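Local coordinates for VgrG protein (Vibrio cholerae, PDB 4DTH) that probably cross-links G-actin as a toxin, through an actin cross-linking domain that binds ATP and magnesium ions, at residues A[243-248]-A[268-273]; A[237-242]-A[312-317]; A[69-74]-A[79-84]; A[44-49]-A[147-152]. All blocks are in the same frame, centred on the assembly; numbering follows the deposited sequence.

Interaction 1 (A[243-248]-A[268-273]); sequences KKFGIY and DPKVKN. With ATP (adenosine-5'-triphosphate), chain B; SO4 (sulfate ion), chain F; SO4 (sulfate ion), chain J.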
# COMPACT_ATOMS: atom_id res chain seq x y z
N LYS A 243 3.84 -18.82 -12.09
CA LYS A 243 3.73 -20.27 -12.30
C LYS A 243 2.63 -20.83 -11.41
O LYS A 243 1.79 -21.62 -11.86
CB LYS A 243 5.08 -20.91 -11.94
CG LYS A 243 5.51 -22.00 -12.87
CD LYS A 243 6.81 -22.61 -12.35
CE LYS A 243 6.65 -24.08 -12.08
NZ LYS A 243 7.85 -24.65 -11.42
N LYS A 244 2.64 -20.44 -10.12
CA LYS A 244 1.67 -20.90 -9.12
C LYS A 244 0.23 -20.50 -9.48
O LYS A 244 -0.67 -21.35 -9.47
CB LYS A 244 2.07 -20.28 -7.76
CG LYS A 244 1.07 -20.41 -6.64
CD LYS A 244 0.97 -21.81 -6.14
CE LYS A 244 0.15 -21.89 -4.88
NZ LYS A 244 -0.13 -23.30 -4.54
N PHE A 245 0.03 -19.22 -9.81
CA PHE A 245 -1.30 -18.67 -10.07
C PHE A 245 -1.73 -18.60 -11.54
O PHE A 245 -2.86 -18.20 -11.81
CB PHE A 245 -1.45 -17.31 -9.38
CG PHE A 245 -1.47 -17.39 -7.87
CD1 PHE A 245 -2.61 -17.81 -7.20
CD2 PHE A 245 -0.34 -17.05 -7.13
CE1 PHE A 245 -2.63 -17.88 -5.80
CE2 PHE A 245 -0.37 -17.11 -5.72
CZ PHE A 245 -1.51 -17.52 -5.07
N GLY A 246 -0.83 -18.95 -12.45
CA GLY A 246 -1.11 -18.91 -13.89
C GLY A 246 -1.35 -17.48 -14.35
O GLY A 246 -2.42 -17.17 -14.88
N ILE A 247 -0.37 -16.60 -14.12
CA ILE A 247 -0.50 -15.18 -14.44
C ILE A 247 0.12 -14.87 -15.79
O ILE A 247 1.26 -15.25 -16.03
CB ILE A 247 0.14 -14.31 -13.32
CG1 ILE A 247 -0.48 -14.62 -11.93
CG2 ILE A 247 0.03 -12.80 -13.64
CD1 ILE A 247 0.29 -14.02 -10.74
N TYR A 248 -0.60 -14.10 -16.63
CA TYR A 248 -0.04 -13.66 -17.92
C TYR A 248 0.88 -12.47 -17.62
O TYR A 248 0.39 -11.41 -17.22
CB TYR A 248 -1.18 -13.23 -18.87
CG TYR A 248 -1.88 -14.42 -19.49
CD1 TYR A 248 -2.88 -15.10 -18.80
CD2 TYR A 248 -1.55 -14.86 -20.77
CE1 TYR A 248 -3.50 -16.22 -19.35
CE2 TYR A 248 -2.18 -15.96 -21.34
CZ TYR A 248 -3.15 -16.64 -20.62
OH TYR A 248 -3.78 -17.72 -21.19
N ASP A 268 -4.26 -9.29 -8.16
CA ASP A 268 -5.29 -10.10 -7.52
C ASP A 268 -5.01 -10.16 -6.01
O ASP A 268 -3.86 -10.43 -5.64
CB ASP A 268 -5.30 -11.51 -8.13
CG ASP A 268 -6.48 -12.36 -7.71
OD1 ASP A 268 -6.68 -12.53 -6.49
OD2 ASP A 268 -7.13 -12.96 -8.59
N PRO A 269 -6.00 -9.87 -5.12
CA PRO A 269 -5.73 -9.90 -3.67
C PRO A 269 -5.02 -11.16 -3.17
O PRO A 269 -4.19 -11.04 -2.28
CB PRO A 269 -7.12 -9.77 -3.04
CG PRO A 269 -7.94 -9.09 -4.06
CD PRO A 269 -7.40 -9.47 -5.40
N LYS A 270 -5.32 -12.35 -3.74
CA LYS A 270 -4.63 -13.55 -3.27
C LYS A 270 -3.16 -13.58 -3.67
O LYS A 270 -2.34 -14.15 -2.94
CB LYS A 270 -5.38 -14.85 -3.60
CG LYS A 270 -5.48 -15.23 -5.05
CD LYS A 270 -6.38 -16.45 -5.16
CE LYS A 270 -7.01 -16.57 -6.50
NZ LYS A 270 -7.78 -17.83 -6.63
N VAL A 271 -2.81 -12.95 -4.81
CA VAL A 271 -1.42 -12.86 -5.26
C VAL A 271 -0.68 -11.88 -4.35
O VAL A 271 0.42 -12.19 -3.88
CB VAL A 271 -1.30 -12.49 -6.76
CG1 VAL A 271 0.17 -12.32 -7.18
CG2 VAL A 271 -1.97 -13.55 -7.63
N LYS A 272 -1.29 -10.72 -4.06
CA LYS A 272 -0.69 -9.74 -3.15
C LYS A 272 -0.48 -10.37 -1.76
O LYS A 272 0.58 -10.17 -1.16
CB LYS A 272 -1.61 -8.52 -3.02
CG LYS A 272 -1.67 -7.63 -4.24
CD LYS A 272 -2.57 -6.43 -3.88
CE LYS A 272 -2.61 -5.36 -4.92
NZ LYS A 272 -3.44 -4.21 -4.47
N ASN A 273 -1.45 -11.18 -1.28
CA ASN A 273 -1.35 -11.86 0.01
C ASN A 273 -0.19 -12.85 0.05
O ASN A 273 0.46 -12.96 1.08
CB ASN A 273 -2.67 -12.55 0.37
CG ASN A 273 -3.75 -11.58 0.77
OD1 ASN A 273 -3.50 -10.39 1.02
ND2 ASN A 273 -4.99 -12.05 0.82
PG ATP B . -2.72 -0.38 -3.94
O1G ATP B . -2.12 -1.40 -3.03
O2G ATP B . -1.87 -0.18 -5.16
O3G ATP B . -4.11 -0.76 -4.38
PB ATP B . -3.21 2.40 -3.36
O1B ATP B . -2.74 2.84 -4.69
O2B ATP B . -4.71 2.49 -3.33
O3B ATP B . -2.78 0.99 -3.12
PA ATP B . -1.23 3.92 -2.03
O1A ATP B . -0.35 3.50 -3.15
O2A ATP B . -1.33 5.45 -2.07
O3A ATP B . -2.58 3.33 -2.22
O5' ATP B . -0.58 3.41 -0.65
C5' ATP B . -1.15 3.95 0.55
C4' ATP B . -0.39 3.54 1.78
O4' ATP B . 1.01 3.92 1.65
C3' ATP B . -0.88 4.23 3.06
O3' ATP B . -0.78 3.38 4.20
C2' ATP B . 0.06 5.42 3.15
O2' ATP B . 0.10 6.03 4.43
C1' ATP B . 1.36 4.74 2.76
N9 ATP B . 2.47 5.62 2.38
C8 ATP B . 2.48 6.55 1.37
N7 ATP B . 3.63 7.18 1.26
C5 ATP B . 4.41 6.64 2.27
C6 ATP B . 5.74 6.86 2.67
N6 ATP B . 6.56 7.75 2.09
N1 ATP B . 6.22 6.12 3.70
C2 ATP B . 5.42 5.22 4.28
N3 ATP B . 4.16 4.92 3.98
C4 ATP B . 3.70 5.67 2.96
S SO4 F . -6.45 -5.27 -2.14
O1 SO4 F . -7.76 -4.62 -2.03
O2 SO4 F . -6.52 -6.59 -1.57
O3 SO4 F . -6.07 -5.31 -3.54
O4 SO4 F . -5.45 -4.48 -1.42
S SO4 J . 8.58 -23.13 -8.26
O1 SO4 J . 7.23 -23.69 -8.42
O2 SO4 J . 9.41 -23.58 -9.38
O3 SO4 J . 8.52 -21.67 -8.25
O4 SO4 J . 9.14 -23.62 -6.99

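Interaction 2 (A[237-242]-A[312-317]); sequences KTAELA and ESLSKN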
# COMPACT_ATOMS: atom_id res chain seq x y z
N LYS A 237 10.55 -14.44 -7.12
CA LYS A 237 9.23 -14.55 -6.50
C LYS A 237 8.11 -14.31 -7.53
O LYS A 237 7.10 -15.02 -7.52
CB LYS A 237 9.08 -13.62 -5.29
CG LYS A 237 7.74 -13.76 -4.55
CD LYS A 237 7.58 -15.11 -3.86
CE LYS A 237 6.34 -15.13 -3.00
NZ LYS A 237 6.24 -16.42 -2.27
N THR A 238 8.31 -13.31 -8.43
CA THR A 238 7.32 -13.01 -9.48
C THR A 238 7.15 -14.24 -10.39
O THR A 238 6.01 -14.62 -10.69
CB THR A 238 7.68 -11.73 -10.23
OG1 THR A 238 7.74 -10.65 -9.29
CG2 THR A 238 6.64 -11.37 -11.31
N ALA A 239 8.27 -14.87 -10.79
CA ALA A 239 8.24 -16.07 -11.62
C ALA A 239 7.52 -17.21 -10.87
O ALA A 239 6.65 -17.87 -11.46
CB ALA A 239 9.65 -16.47 -12.01
N GLU A 240 7.81 -17.38 -9.56
CA GLU A 240 7.15 -18.41 -8.73
C GLU A 240 5.64 -18.19 -8.70
O GLU A 240 4.88 -19.14 -8.92
CB GLU A 240 7.74 -18.41 -7.31
CG GLU A 240 7.06 -19.37 -6.34
CD GLU A 240 7.29 -19.03 -4.88
OE1 GLU A 240 8.44 -19.21 -4.40
OE2 GLU A 240 6.34 -18.55 -4.22
N LEU A 241 5.21 -16.94 -8.46
CA LEU A 241 3.79 -16.60 -8.39
C LEU A 241 3.09 -16.73 -9.73
O LEU A 241 1.96 -17.19 -9.77
CB LEU A 241 3.58 -15.20 -7.80
CG LEU A 241 4.02 -15.02 -6.35
CD1 LEU A 241 4.02 -13.57 -5.98
CD2 LEU A 241 3.13 -15.81 -5.40
N ALA A 242 3.77 -16.35 -10.83
CA ALA A 242 3.21 -16.46 -12.19
C ALA A 242 2.94 -17.93 -12.52
O ALA A 242 1.92 -18.24 -13.11
CB ALA A 242 4.18 -15.86 -13.20
N GLU A 312 12.92 -20.64 -20.24
CA GLU A 312 13.47 -19.50 -20.97
C GLU A 312 12.41 -18.41 -21.17
O GLU A 312 12.70 -17.25 -20.89
CB GLU A 312 14.08 -19.93 -22.33
CG GLU A 312 14.56 -18.77 -23.21
CD GLU A 312 15.57 -17.79 -22.63
OE1 GLU A 312 16.18 -18.09 -21.58
OE2 GLU A 312 15.79 -16.74 -23.26
N SER A 313 11.20 -18.79 -21.60
CA SER A 313 10.10 -17.85 -21.84
C SER A 313 9.68 -17.11 -20.56
O SER A 313 9.59 -15.89 -20.58
CB SER A 313 8.92 -18.54 -22.50
OG SER A 313 7.92 -17.55 -22.73
N LEU A 314 9.49 -17.84 -19.45
CA LEU A 314 9.11 -17.18 -18.21
C LEU A 314 10.23 -16.25 -17.72
O LEU A 314 9.94 -15.11 -17.35
CB LEU A 314 8.70 -18.20 -17.13
CG LEU A 314 8.23 -17.65 -15.77
CD1 LEU A 314 7.09 -16.60 -15.92
CD2 LEU A 314 7.82 -18.79 -14.86
N SER A 315 11.50 -16.71 -17.77
CA SER A 315 12.66 -15.94 -17.35
C SER A 315 12.81 -14.63 -18.16
O SER A 315 12.97 -13.57 -17.56
CB SER A 315 13.94 -16.77 -17.48
OG SER A 315 13.88 -17.94 -16.67
N LYS A 316 12.74 -14.71 -19.50
CA LYS A 316 12.85 -13.58 -20.42
C LYS A 316 11.73 -12.59 -20.19
O LYS A 316 11.97 -11.39 -20.12
CB LYS A 316 12.85 -14.08 -21.90
CG LYS A 316 12.87 -12.99 -22.98
CD LYS A 316 11.74 -13.17 -24.00
CE LYS A 316 11.65 -12.00 -24.95
NZ LYS A 316 10.25 -11.55 -25.17
N ASN A 317 10.49 -13.10 -20.07
CA ASN A 317 9.33 -12.26 -19.84
C ASN A 317 9.33 -11.52 -18.51
O ASN A 317 9.00 -10.34 -18.49
CB ASN A 317 8.04 -13.02 -20.10
CG ASN A 317 7.76 -13.11 -21.58
OD1 ASN A 317 7.36 -12.12 -22.21
ND2 ASN A 317 8.02 -14.27 -22.19

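Interaction 3 (A[69-74]-A[79-84]); sequences YQRPPS and KNYQNW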
# COMPACT_ATOMS: atom_id res chain seq x y z
N TYR A 69 -25.95 1.96 -5.41
CA TYR A 69 -26.67 2.59 -4.31
C TYR A 69 -28.09 2.86 -4.72
O TYR A 69 -28.34 3.37 -5.82
CB TYR A 69 -25.99 3.91 -3.90
CG TYR A 69 -26.73 4.71 -2.84
CD1 TYR A 69 -26.82 4.26 -1.53
CD2 TYR A 69 -27.29 5.95 -3.15
CE1 TYR A 69 -27.45 5.02 -0.54
CE2 TYR A 69 -27.94 6.71 -2.18
CZ TYR A 69 -28.02 6.24 -0.88
OH TYR A 69 -28.66 6.99 0.09
N GLN A 70 -29.03 2.53 -3.84
CA GLN A 70 -30.45 2.81 -4.03
C GLN A 70 -30.89 3.62 -2.83
O GLN A 70 -30.85 3.12 -1.70
CB GLN A 70 -31.29 1.52 -4.18
CG GLN A 70 -30.93 0.67 -5.42
CD GLN A 70 -31.02 1.44 -6.73
OE1 GLN A 70 -31.97 2.20 -7.00
NE2 GLN A 70 -30.01 1.26 -7.58
N ARG A 71 -31.28 4.89 -3.08
CA ARG A 71 -31.77 5.79 -2.05
C ARG A 71 -33.02 5.16 -1.45
O ARG A 71 -33.97 4.89 -2.20
CB ARG A 71 -32.12 7.16 -2.67
CG ARG A 71 -32.64 8.21 -1.67
CD ARG A 71 -31.49 8.74 -0.88
NE ARG A 71 -31.83 9.74 0.14
CZ ARG A 71 -30.90 10.26 0.93
NH1 ARG A 71 -29.63 9.90 0.81
NH2 ARG A 71 -31.23 11.15 1.86
N PRO A 72 -33.06 4.88 -0.12
CA PRO A 72 -34.28 4.32 0.47
C PRO A 72 -35.50 5.20 0.15
O PRO A 72 -35.39 6.43 0.23
CB PRO A 72 -33.98 4.28 1.97
CG PRO A 72 -32.49 4.23 2.04
CD PRO A 72 -32.04 5.12 0.92
N PRO A 73 -36.63 4.60 -0.29
CA PRO A 73 -37.81 5.42 -0.65
C PRO A 73 -38.29 6.37 0.44
O PRO A 73 -38.71 7.48 0.12
CB PRO A 73 -38.87 4.38 -1.02
CG PRO A 73 -38.09 3.18 -1.41
CD PRO A 73 -36.91 3.17 -0.50
N SER A 74 -38.17 5.98 1.72
CA SER A 74 -38.56 6.81 2.86
C SER A 74 -37.65 8.03 3.08
O SER A 74 -37.97 8.90 3.90
CB SER A 74 -38.68 5.97 4.13
OG SER A 74 -37.40 5.59 4.61
N LYS A 79 -33.29 14.66 -4.82
CA LYS A 79 -31.92 14.66 -5.31
C LYS A 79 -31.66 13.48 -6.21
O LYS A 79 -32.30 12.43 -6.10
CB LYS A 79 -30.89 14.75 -4.17
CG LYS A 79 -30.80 16.15 -3.58
CD LYS A 79 -30.42 16.16 -2.11
CE LYS A 79 -31.45 16.97 -1.35
NZ LYS A 79 -31.09 17.21 0.06
N ASN A 80 -30.70 13.68 -7.12
CA ASN A 80 -30.28 12.70 -8.10
C ASN A 80 -29.17 11.81 -7.51
O ASN A 80 -28.08 12.30 -7.17
CB ASN A 80 -29.80 13.42 -9.36
CG ASN A 80 -28.78 12.65 -10.16
OD1 ASN A 80 -27.56 12.87 -10.04
ND2 ASN A 80 -29.24 11.65 -10.89
N TYR A 81 -29.45 10.51 -7.42
CA TYR A 81 -28.46 9.52 -6.98
C TYR A 81 -28.26 8.50 -8.09
O TYR A 81 -27.84 7.39 -7.82
CB TYR A 81 -28.90 8.84 -5.66
CG TYR A 81 -29.03 9.81 -4.52
CD1 TYR A 81 -27.91 10.25 -3.82
CD2 TYR A 81 -30.27 10.33 -4.15
CE1 TYR A 81 -28.01 11.18 -2.78
CE2 TYR A 81 -30.39 11.26 -3.12
CZ TYR A 81 -29.26 11.67 -2.44
OH TYR A 81 -29.37 12.58 -1.41
N GLN A 82 -28.55 8.90 -9.35
CA GLN A 82 -28.42 7.99 -10.49
C GLN A 82 -27.02 7.51 -10.74
O GLN A 82 -26.08 8.30 -10.77
CB GLN A 82 -29.09 8.56 -11.76
CG GLN A 82 -30.25 7.70 -12.28
CD GLN A 82 -31.35 7.49 -11.26
OE1 GLN A 82 -31.34 6.52 -10.49
NE2 GLN A 82 -32.33 8.37 -11.25
N ASN A 83 -26.89 6.18 -10.87
CA ASN A 83 -25.65 5.45 -11.11
C ASN A 83 -24.66 5.44 -9.94
O ASN A 83 -23.56 4.92 -10.08
CB ASN A 83 -24.99 5.84 -12.45
CG ASN A 83 -25.93 5.75 -13.64
OD1 ASN A 83 -26.75 4.83 -13.75
ND2 ASN A 83 -25.84 6.71 -14.53
N TRP A 84 -25.07 5.97 -8.77
CA TRP A 84 -24.23 5.99 -7.57
C TRP A 84 -23.89 4.58 -7.11
O TRP A 84 -24.73 3.68 -7.23
CB TRP A 84 -24.89 6.77 -6.43
CG TRP A 84 -24.77 8.27 -6.53
CD1 TRP A 84 -24.94 9.03 -7.65
CD2 TRP A 84 -24.59 9.18 -5.44
NE1 TRP A 84 -24.82 10.37 -7.33
CE2 TRP A 84 -24.62 10.49 -5.98
CE3 TRP A 84 -24.41 9.02 -4.06
CZ2 TRP A 84 -24.45 11.63 -5.19
CZ3 TRP A 84 -24.24 10.15 -3.27
CH2 TRP A 84 -24.25 11.43 -3.83
O HOH W 1 -29.42 5.56 -7.14
O HOH W 2 -27.15 3.39 -8.52

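Interaction 4 (A[44-49]-A[147-152]); sequences QKFGYV and AKHVIA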
# COMPACT_ATOMS: atom_id res chain seq x y z
N GLN A 44 -11.28 8.41 -5.42
CA GLN A 44 -11.24 7.58 -4.22
C GLN A 44 -11.37 8.43 -2.94
O GLN A 44 -12.07 8.03 -2.02
CB GLN A 44 -9.99 6.69 -4.19
CG GLN A 44 -9.68 5.92 -5.50
CD GLN A 44 -10.76 4.97 -5.97
OE1 GLN A 44 -11.21 5.03 -7.12
NE2 GLN A 44 -11.19 4.07 -5.10
N LYS A 45 -10.72 9.60 -2.89
CA LYS A 45 -10.73 10.48 -1.73
C LYS A 45 -11.95 11.39 -1.68
O LYS A 45 -12.26 12.03 -2.67
CB LYS A 45 -9.44 11.33 -1.68
CG LYS A 45 -8.19 10.54 -1.31
CD LYS A 45 -7.38 10.06 -2.50
CE LYS A 45 -6.21 10.96 -2.79
NZ LYS A 45 -5.02 10.19 -3.23
N PHE A 46 -12.64 11.44 -0.52
CA PHE A 46 -13.80 12.33 -0.34
C PHE A 46 -13.62 13.31 0.82
O PHE A 46 -14.44 14.21 1.01
CB PHE A 46 -15.14 11.58 -0.29
CG PHE A 46 -15.36 10.67 0.89
CD1 PHE A 46 -14.93 9.34 0.86
CD2 PHE A 46 -16.05 11.11 2.01
CE1 PHE A 46 -15.17 8.49 1.94
CE2 PHE A 46 -16.30 10.25 3.09
CZ PHE A 46 -15.84 8.95 3.05
N GLY A 47 -12.52 13.15 1.54
CA GLY A 47 -12.21 14.04 2.65
C GLY A 47 -10.94 13.66 3.38
O GLY A 47 -10.24 12.72 3.00
N TYR A 48 -10.65 14.40 4.44
CA TYR A 48 -9.51 14.14 5.29
C TYR A 48 -9.71 14.72 6.68
O TYR A 48 -10.57 15.58 6.89
CB TYR A 48 -8.17 14.60 4.66
CG TYR A 48 -8.03 16.10 4.45
CD1 TYR A 48 -8.55 16.72 3.32
CD2 TYR A 48 -7.32 16.88 5.36
CE1 TYR A 48 -8.40 18.08 3.11
CE2 TYR A 48 -7.16 18.25 5.15
CZ TYR A 48 -7.69 18.85 4.02
OH TYR A 48 -7.54 20.19 3.81
N VAL A 49 -8.93 14.19 7.63
CA VAL A 49 -8.95 14.66 9.00
C VAL A 49 -7.58 15.22 9.29
O VAL A 49 -6.56 14.60 8.96
CB VAL A 49 -9.38 13.56 10.01
CG1 VAL A 49 -9.07 13.94 11.46
CG2 VAL A 49 -10.86 13.24 9.85
N ALA A 147 -18.23 16.69 -1.64
CA ALA A 147 -19.52 16.80 -0.97
C ALA A 147 -20.58 15.88 -1.60
O ALA A 147 -21.61 15.62 -0.97
CB ALA A 147 -20.00 18.24 -0.98
N LYS A 148 -20.32 15.37 -2.82
CA LYS A 148 -21.21 14.47 -3.54
C LYS A 148 -21.03 13.04 -3.02
O LYS A 148 -20.49 12.17 -3.71
CB LYS A 148 -21.00 14.57 -5.06
CG LYS A 148 -22.28 14.88 -5.83
CD LYS A 148 -22.02 15.17 -7.30
CE LYS A 148 -23.30 15.21 -8.10
NZ LYS A 148 -23.72 13.85 -8.49
N HIS A 149 -21.45 12.82 -1.77
CA HIS A 149 -21.40 11.53 -1.09
C HIS A 149 -22.46 11.47 -0.01
O HIS A 149 -23.00 12.50 0.39
CB HIS A 149 -20.00 11.26 -0.46
CG HIS A 149 -19.77 11.96 0.85
ND1 HIS A 149 -19.25 13.23 0.91
CD2 HIS A 149 -20.04 11.53 2.11
CE1 HIS A 149 -19.20 13.55 2.20
NE2 HIS A 149 -19.67 12.55 2.96
N VAL A 150 -22.76 10.25 0.46
CA VAL A 150 -23.62 10.02 1.62
C VAL A 150 -22.99 8.92 2.46
O VAL A 150 -22.30 8.04 1.91
CB VAL A 150 -25.13 9.73 1.32
CG1 VAL A 150 -25.82 10.92 0.68
CG2 VAL A 150 -25.32 8.46 0.49
N ILE A 151 -23.22 8.96 3.77
CA ILE A 151 -22.75 7.92 4.69
C ILE A 151 -24.00 7.20 5.17
O ILE A 151 -24.95 7.86 5.62
CB ILE A 151 -21.95 8.53 5.89
CG1 ILE A 151 -20.68 9.29 5.41
CG2 ILE A 151 -21.62 7.45 6.95
CD1 ILE A 151 -19.57 8.41 4.71
N ALA A 152 -24.00 5.87 5.11
CA ALA A 152 -25.14 5.07 5.55
C ALA A 152 -24.72 3.86 6.36
O ALA A 152 -23.71 3.23 6.06
CB ALA A 152 -25.98 4.65 4.36

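Interaction 1 (A[243-248]-A[268-273])
F245 is clamped between a methyl group from another helix and a methylene from its own neighbour: CG2 of V271 lies over one face of the ring, CG of K244 against the opposite face. The contact sets the C-terminal end of helix 221-245 against the first turn of helix 269-275. V271 makes a CH-pi contact, its CG2 4.1 Å from the F245 ring centroid and 22° off the ring normal. The same methyl also meets CD1 of I247 at 3.9 Å, and these two side chains reach each other tip to tip. K270 passes obliquely, its CG 4.0 Å from CE1 of F245.

G246, with positive phi, is the first residue to leave the helical conformation, and I247 just beyond it joins F245 on V271. On the other side D268 is the N-cap of helix 269-275: its OD1 accepts from K270 N at 3.1 Å, while OD2 takes the N-H of N264. One turn on, K272 belongs to the ATP pocket. Its chain is extended beyond CG, and NZ bonds to O3 of a sulfate, probably from the crystallisation liquor, at 3.0 Å and, weakly, to O1G of the ATP gamma-phosphate at 3.4 Å.

Interaction 2 (A[237-242]-A[312-317])
L314 reaches from helix 312-323 across to A239 and A242 of helix 221-245, and its side chain carries the whole contact. From CB, which points at the opposing helix, CG goes out anti to the backbone N (chi1 -178°) and comes within 4.2 Å of A239 CB. There the chain forks. CD1 turns to the methyl of A242, with 4.1 Å between CD1 and A242 CB. CD2 goes to the preceding turn, where it lies 4.1 Å from A239 CB and 3.7 Å from the carbonyl oxygen A239 O. The two alanines are three residues apart, so their methyls come out on the same side of the helix and each takes one branch of the fork.

This is helix-to-helix packing within the actin cross-linking domain, and small residues permit a close approach: the CA atoms of A239 and L314 are 6.7 Å apart. L306 of helix 292-307 also touches A239, while W275 and A274 of helix 269-275 pack on L241 of helix 221-245.

The polar side chains find partners away from the junction. K237 NZ forms a salt bridge with E240 OE2 at 2.9 Å, one turn along its own helix. N317 ND2 reaches back to S313 O at 2.8 Å, meeting it from the face opposite to the helical N-H of N317; N317 OD1 accepts from E251 N.

Where the helices meet, the side-chain contacts are aliphatic, mostly methyl against methyl. All three touching residues are buried, so the attraction here probably comes mainly from dispersion and the exclusion of water, with little directional preference.

Interaction 3 (A[69-74]-A[79-84])
Y69 puts the edge of its ring toward the face of Y81 in an offset edge-to-face pair, the centroids 5.8 Å apart and the planes at 73°. The atom that leads is CE2 of Y69, 3.9 Å from CD1 of Y81. R71 takes a different approach to the same tyrosine. Its guanidinium lies almost parallel to the Y81 ring, the planes only 2° apart, but is displaced toward the hydroxyl, so that Y81 OH sits over one guanidinium face; the aliphatic part comes closer to the ring itself, with CD 3.5 Å from Y81 CE2. A bend at chi2 (75°) folds the arginine over the tyrosine in this way.

Beside the rings the backbones are joined by Y69 N donating to W84 O, 2.8 Å and nearly straight. A water lies within bonding distance of both Y69 O and W84 O; a second, between Y69 O and Y81 O, is a doubtful link. The segments are the two arms of the long loop connecting antiparallel strands 56-68 and 85-97, and the backbone bond is consistent with their pairing running on a step into the loop. A type II beta turn spans Y81 to W84, and Y81 CD1 stands 3.6 Å above the plane of the W84 indole.

Farther out, the polar ends are held by neighbours. R71 NH1 donates to Y69 OH at 3.2 Å and also to H127 O, while Y69 OH is bonded to H127 ND1. Within the loop, L75 O accepts from R71 NE, and D77 OD2 is hydrogen-bonded to Y81 OH.

Interaction 4 (A[44-49]-A[147-152])
F46 and H149 form the aromatic part of this contact, at an angle that is neither a stack nor edge-to-face: the centroids are 4.8 Å apart and the ring planes meet at 44°. One atom of the phenyl, CD2, stands 3.8 Å above the imidazole plane and over its centre, about equally far from all five ring atoms. The two side chains cross at roughly a right angle, and the CB of each points toward the other segment.

The aliphatic part is smaller. I151 brings CD1 to 4.1 Å from F46 CE2, again crossing the phenylalanine at about a right angle, so H149 and I151, two residues apart, both lie against the F46 ring.

F46 belongs to a classic beta bulge, in which it and G47 both face L60 of the neighbouring strand 56-68. Strand 45-51 pairs there on one side and with strand 140-144 on the other, while strand 150-153 pairs with 34-38; the F46 side chain thus bridges strands that are not paired with each other. M38 and L60 also touch the F46 side chain.

The hydrogen bonds that hold the imidazole involve both its nitrogens, which probably restricts rotation of the ring: ND1 is bonded to N146 O, and NE2 to L130 N.

The four contacts form two touching pairs. Interactions 1 and 2, centres 12 Å apart, share helix 221-245: I247 N probably donates to A242 O at 3.0 Å, and V271 CG1 packs on L241 CD1. Interactions 3 and 4, centres 16 Å apart, meet where W84 CH2 lies 3.7 Å from H149 N and where Y69 and R71 touch V150. Between the pairs lie the ATP and the magnesium ions. Interaction 1 reaches the nucleotide through K272, by a weak bond, whereas the side chain of F46 in interaction 4 is about 13 Å from the ATP and about 11 Å from a magnesium ion. Interactions 2 and 4 lie on opposite sides of the chain's centre, their own centres 41 Å apart.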